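PDB 2QHQ: type III effector from Vibrio parahaemolyticus, which is of unknown function but belongs to the HopJ family of type III effector proteins. Local coordinates for residues Q15-L18 with D19-S23. Residues are numbered along the deposited sequence; the frame is centred on the assembly and turned at random.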
ATOM      1  N   GLN B  15       9.201  12.965  -1.901  1.00 13.42           N
ATOM      2  CA  GLN B  15       9.064  12.681  -3.334  1.00 13.57           C
ATOM      3  C   GLN B  15      10.392  12.247  -3.963  1.00 13.38           C
ATOM      4  O   GLN B  15      10.425  11.267  -4.731  1.00 12.68           O
ATOM      5  CB  GLN B  15       8.465  13.872  -4.103  1.00 13.48           C
ATOM      6  CG  GLN B  15       8.122  13.531  -5.573  1.00 15.92           C
ATOM      7  CD  GLN B  15       7.055  12.449  -5.673  1.00 19.58           C
ATOM      8  OE1 GLN B  15       5.978  12.575  -5.083  1.00 21.28           O
ATOM      9  NE2 GLN B  15       7.352  11.376  -6.404  1.00 19.60           N
ATOM     10  N   GLN B  16      11.472  12.980  -3.661  1.00 13.23           N
ATOM     11  CA  GLN B  16      12.781  12.653  -4.232  1.00 13.67           C
ATOM     12  C   GLN B  16      13.219  11.262  -3.792  1.00 13.28           C
ATOM     13  O   GLN B  16      13.777  10.501  -4.582  1.00 12.17           O
ATOM     14  CB  GLN B  16      13.845  13.680  -3.831  1.00 14.79           C
ATOM     15  CG  GLN B  16      15.203  13.434  -4.483  1.00 16.49           C
ATOM     16  CD  GLN B  16      15.155  13.489  -5.999  1.00 20.22           C
ATOM     17  OE1 GLN B  16      14.362  14.226  -6.584  1.00 22.32           O
ATOM     18  NE2 GLN B  16      16.008  12.696  -6.648  1.00 24.33           N
ATOM     19  N   PHE B  17      12.964  10.934  -2.531  1.00 12.84           N
ATOM     20  CA  PHE B  17      13.320   9.598  -2.051  1.00 12.52           C
ATOM     21  C   PHE B  17      12.619   8.513  -2.878  1.00 12.56           C
ATOM     22  O   PHE B  17      13.255   7.557  -3.332  1.00 13.17           O
ATOM     23  CB  PHE B  17      12.992   9.408  -0.571  1.00 12.67           C
ATOM     24  CG  PHE B  17      13.214   8.006  -0.103  1.00 11.56           C
ATOM     25  CD1 PHE B  17      14.496   7.563   0.237  1.00 11.07           C
ATOM     26  CD2 PHE B  17      12.153   7.113  -0.043  1.00 13.63           C
ATOM     27  CE1 PHE B  17      14.704   6.243   0.652  1.00 11.50           C
ATOM     28  CE2 PHE B  17      12.349   5.788   0.378  1.00 12.72           C
ATOM     29  CZ  PHE B  17      13.625   5.359   0.730  1.00 12.29           C
ATOM     30  N   LEU B  18      11.308   8.683  -3.079  1.00 12.38           N
ATOM     31  CA  LEU B  18      10.486   7.710  -3.823  1.00 11.89           C
ATOM     32  C   LEU B  18      10.961   7.632  -5.284  1.00 12.04           C
ATOM     33  O   LEU B  18      11.025   6.548  -5.870  1.00 11.98           O
ATOM     34  CB  LEU B  18       8.995   8.091  -3.741  1.00 11.76           C
ATOM     35  CG  LEU B  18       8.362   7.960  -2.340  1.00 11.93           C
ATOM     36  CD1 LEU B  18       6.928   8.481  -2.320  1.00 12.60           C
ATOM     37  CD2 LEU B  18       8.391   6.507  -1.846  1.00 11.88           C
ATOM     38  N   ASP B  19      11.314   8.782  -5.861  1.00 12.50           N
ATOM     39  CA  ASP B  19      11.818   8.828  -7.238  1.00 12.55           C
ATOM     40  C   ASP B  19      13.153   8.087  -7.359  1.00 12.63           C
ATOM     41  O   ASP B  19      13.381   7.333  -8.325  1.00 12.90           O
ATOM     42  CB  ASP B  19      11.964  10.288  -7.704  1.00 13.25           C
ATOM     43  CG  ASP B  19      10.627  10.971  -7.950  1.00 14.59           C
ATOM     44  OD1 ASP B  19       9.572  10.289  -7.997  1.00 16.56           O
ATOM     45  OD2 ASP B  19      10.641  12.204  -8.150  1.00 15.58           O
ATOM     46  N   ALA B  20      14.021   8.298  -6.372  1.00 11.96           N
ATOM     47  CA  ALA B  20      15.314   7.647  -6.327  1.00 12.38           C
ATOM     48  C   ALA B  20      15.149   6.139  -6.165  1.00 12.30           C
ATOM     49  O   ALA B  20      15.801   5.355  -6.850  1.00 13.00           O
ATOM     50  CB  ALA B  20      16.154   8.224  -5.204  1.00 12.29           C
ATOM     51  N   LEU B  21      14.267   5.745  -5.258  1.00 12.15           N
ATOM     52  CA  LEU B  21      13.971   4.338  -5.012  1.00 12.24           C
ATOM     53  C   LEU B  21      13.477   3.638  -6.295  1.00 12.67           C
ATOM     54  O   LEU B  21      13.797   2.475  -6.557  1.00 13.04           O
ATOM     55  CB  LEU B  21      12.922   4.243  -3.915  1.00 12.41           C
ATOM     56  CG  LEU B  21      12.378   2.850  -3.570  1.00 12.42           C
ATOM     57  CD1 LEU B  21      13.498   1.928  -3.085  1.00 13.64           C
ATOM     58  CD2 LEU B  21      11.314   2.999  -2.515  1.00 12.74           C
ATOM     59  N   ALA B  22      12.680   4.367  -7.071  1.00 12.88           N
ATOM     60  CA  ALA B  22      12.114   3.866  -8.326  1.00 13.54           C
ATOM     61  C   ALA B  22      13.165   3.695  -9.428  1.00 14.40           C
ATOM     62  O   ALA B  22      13.065   2.772 -10.277  1.00 14.87           O
ATOM     63  CB  ALA B  22      10.993   4.807  -8.807  1.00 13.90           C
ATOM     64  N   SER B  23      14.162   4.579  -9.417  1.00 14.33           N
ATOM     65  CA  SER B  23      15.201   4.620 -10.449  1.00 14.59           C
ATOM     66  C   SER B  23      16.338   3.635 -10.170  1.00 14.66           C
ATOM     67  O   SER B  23      16.705   2.837 -11.055  1.00 13.88           O
ATOM     68  CB  SER B  23      15.763   6.038 -10.586  1.00 14.82           C
ATOM     69  OG  SER B  23      16.798   6.070 -11.551  1.00 18.04           O
TER
HETATM   70  O   HOH W   1      11.973  14.288  -7.307  1.00 23.63           O
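The side-chain amide of Gln15 and the carboxylate of Asp19 meet with their planes 47° apart. Gln15 NE2 donates a hydrogen bond to Asp19 OD1 over 2.9 Å. The acceptor lies in the plane of the amide, but the amide nitrogen stands above the plane of the carboxylate, 44° out of it. The bend at the second torsion of Gln15 (chi2 63°) turns its amide along the helix toward Asp19. The other carboxylate oxygen has a different partner. One water donates to both Asp19 OD2, at 2.6 Å, and Gln16 OE1, and so joins these two side chains. Asp19 thus meets an amide directly through one oxygen and another amide through water. The Phe17 ring has Leu21 as its neighbour one turn on. Leu21 CD2 approaches it obliquely, with 4.1 Å between this methyl and Phe17 CE2.

All of this lies on one amphipathic helix, 14-23. Regular i to i+4 bonds run through it, among them Leu21 N to Phe17 O at 2.8 Å and Ala22 N to Leu18 O at 3.0 Å. Gln15, Gln16 and Asp19 are on its exposed side. Phe17 and Leu21 are buried. Phe17 packs on Thr32, Thr33 and Val36 of helix 30-40, while Leu21 reaches Ala82 and Cys83 of helix 79-83. Both also touch Ile28. Ala20 CB rests 3.3 Å from Gln16 O, beside the backbone of the preceding turn. Gln15 and Leu18 pack against Gln116 of the second subunit, and Ala22 against its Glu113.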